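PDB 7JZK: rifin from Plasmodium falciparum, which binds the LAIR1 ectodomain of antibody MGD21 through its V2 domain and probably serves as a variant surface antigen of infected red blood cells. Local coordinates for residues B[71-76]-B[106-111]. Residues are numbered along the deposited sequence; the frame is centred on the assembly and turned at random.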
loop_
_atom_site.group_PDB
_atom_site.type_symbol
_atom_site.label_atom_id
_atom_site.label_comp_id
_atom_site.label_asym_id
_atom_site.label_seq_id
_atom_site.Cartn_x
_atom_site.Cartn_y
_atom_site.Cartn_z
ATOM N N GLN B 71 5.252 -3.930 4.203
ATOM C CA GLN B 71 6.116 -3.008 3.423
ATOM C C GLN B 71 5.274 -2.161 2.465
ATOM O O GLN B 71 5.535 -0.970 2.372
ATOM C CB GLN B 71 7.199 -3.805 2.701
ATOM C CG GLN B 71 8.255 -2.964 2.014
ATOM C CD GLN B 71 9.504 -3.778 1.798
ATOM O OE1 GLN B 71 10.078 -4.326 2.731
ATOM N NE2 GLN B 71 9.935 -3.860 0.555
ATOM N N MET B 72 4.300 -2.774 1.790
ATOM C CA MET B 72 3.447 -2.027 0.863
ATOM C C MET B 72 2.655 -0.960 1.599
ATOM O O MET B 72 2.497 0.161 1.101
ATOM C CB MET B 72 2.499 -2.971 0.119
ATOM C CG MET B 72 1.611 -2.304 -0.930
ATOM S SD MET B 72 0.741 -3.500 -1.987
ATOM C CE MET B 72 2.167 -4.031 -2.951
ATOM N N THR B 73 2.122 -1.287 2.778
ATOM C CA THR B 73 1.422 -0.246 3.522
ATOM C C THR B 73 2.387 0.864 3.923
ATOM O O THR B 73 2.032 2.054 3.883
ATOM C CB THR B 73 0.706 -0.838 4.742
ATOM O OG1 THR B 73 -0.271 -1.783 4.285
ATOM C CG2 THR B 73 -0.022 0.255 5.550
ATOM N N ALA B 74 3.632 0.505 4.249
ATOM C CA ALA B 74 4.572 1.519 4.729
ATOM C C ALA B 74 5.198 2.380 3.630
ATOM O O ALA B 74 5.583 3.526 3.905
ATOM C CB ALA B 74 5.678 0.858 5.543
ATOM N N SER B 75 5.338 1.877 2.402
ATOM C CA SER B 75 6.099 2.603 1.386
ATOM C C SER B 75 5.239 3.202 0.274
ATOM O O SER B 75 5.791 3.796 -0.665
ATOM C CB SER B 75 7.195 1.704 0.783
ATOM O OG SER B 75 6.735 0.397 0.496
ATOM N N CYS B 76 3.918 3.051 0.336
ATOM C CA CYS B 76 3.013 3.555 -0.688
ATOM C C CYS B 76 1.899 4.355 -0.041
ATOM O O CYS B 76 0.720 4.181 -0.348
ATOM C CB CYS B 76 2.407 2.424 -1.497
ATOM S SG CYS B 76 3.623 1.322 -2.158
ATOM N N VAL B 106 -11.507 -4.787 -1.469
ATOM C CA VAL B 106 -10.537 -5.852 -1.701
ATOM C C VAL B 106 -9.372 -5.637 -0.734
ATOM O O VAL B 106 -8.657 -4.632 -0.829
ATOM C CB VAL B 106 -10.075 -5.871 -3.161
ATOM C CG1 VAL B 106 -9.081 -6.965 -3.395
ATOM C CG2 VAL B 106 -11.291 -6.012 -4.100
ATOM N N LYS B 107 -9.182 -6.554 0.207
ATOM C CA LYS B 107 -8.101 -6.401 1.168
ATOM C C LYS B 107 -6.764 -6.742 0.549
ATOM O O LYS B 107 -6.620 -7.748 -0.146
ATOM C CB LYS B 107 -8.346 -7.280 2.386
ATOM C CG LYS B 107 -9.460 -6.776 3.250
ATOM C CD LYS B 107 -10.191 -7.907 3.954
ATOM C CE LYS B 107 -11.418 -7.361 4.654
ATOM N NZ LYS B 107 -11.036 -6.889 5.999
ATOM N N GLN B 108 -5.793 -5.878 0.831
ATOM C CA GLN B 108 -4.458 -5.946 0.254
ATOM C C GLN B 108 -3.736 -7.222 0.663
ATOM O O GLN B 108 -3.157 -7.913 -0.171
ATOM C CB GLN B 108 -3.684 -4.698 0.699
ATOM C CG GLN B 108 -2.199 -4.653 0.387
ATOM C CD GLN B 108 -1.558 -3.330 0.819
ATOM O OE1 GLN B 108 -1.627 -2.325 0.121
ATOM N NE2 GLN B 108 -1.008 -3.316 2.033
ATOM N N LYS B 109 -3.803 -7.574 1.942
ATOM C CA LYS B 109 -3.121 -8.762 2.453
ATOM C C LYS B 109 -3.588 -10.015 1.725
ATOM O O LYS B 109 -2.785 -10.862 1.361
ATOM C CB LYS B 109 -3.390 -8.901 3.963
ATOM C CG LYS B 109 -2.357 -9.656 4.796
ATOM C CD LYS B 109 -2.612 -9.396 6.281
ATOM C CE LYS B 109 -1.556 -10.010 7.183
ATOM N NZ LYS B 109 -1.881 -9.760 8.617
ATOM N N ASP B 110 -4.885 -10.135 1.483
ATOM C CA ASP B 110 -5.443 -11.296 0.797
ATOM C C ASP B 110 -4.992 -11.372 -0.657
ATOM O O ASP B 110 -4.595 -12.435 -1.133
ATOM C CB ASP B 110 -6.975 -11.258 0.936
ATOM C CG ASP B 110 -7.403 -11.297 2.411
ATOM O OD1 ASP B 110 -6.609 -11.806 3.235
ATOM O OD2 ASP B 110 -8.462 -10.750 2.786
ATOM N N ALA B 111 -5.005 -10.257 -1.373
ATOM C CA ALA B 111 -4.552 -10.270 -2.764
ATOM C C ALA B 111 -3.059 -10.601 -2.838
ATOM O O ALA B 111 -2.618 -11.369 -3.693
ATOM C CB ALA B 111 -4.862 -8.915 -3.425
#
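In the helical V2 domain of this RIFIN, the C-terminal end of helix 61-75 meets the first turn of helix 108-126 through one glutamine, Gln-108, which reaches across to Met-72 and Thr-73. The backbones stay well apart, with 8.8 Å between the CA atoms of Thr-73 and Gln-108, and the long side chain spans the gap. Its CG stands anti to the backbone N (chi1 171°) and the chain runs on extended, which carries the terminal amide to the facing helix. There the amide nitrogen is used: Gln-108 NE2 donates to Thr-73 OG1 at 2.8 Å, with the hydroxyl oxygen near the amide plane but the N-H...O angle bent to 134°. A weak bond from Gln-108 NE2 to Asp-69, one turn earlier on helix 61-75, draws the same nitrogen toward this helix. The other end of the amide lies against Met-72, Gln-108 OE1 sitting 3.4 Å from Met-72 SD and equally close to its CG. This carbonyl oxygen also accepts from the NE of Arg-92 on helix 86-94, and with partners at both ends the amide is probably fixed in its rotation. Buried Met-72 also packs on Phe-88 and Arg-92, whose NH1 bonds to the carbonyl oxygen of Cys-76, the half-cystine paired with Cys-89. Both segments touch LAIR1: Cys-76 forms backbone hydrogen bonds with that chain, and Gln-108 packs on its Tyr-45. The arrangement is a polar side-chain bridge between two helix ends in a mainly helical domain, beside the disulfide and at the LAIR1-binding face.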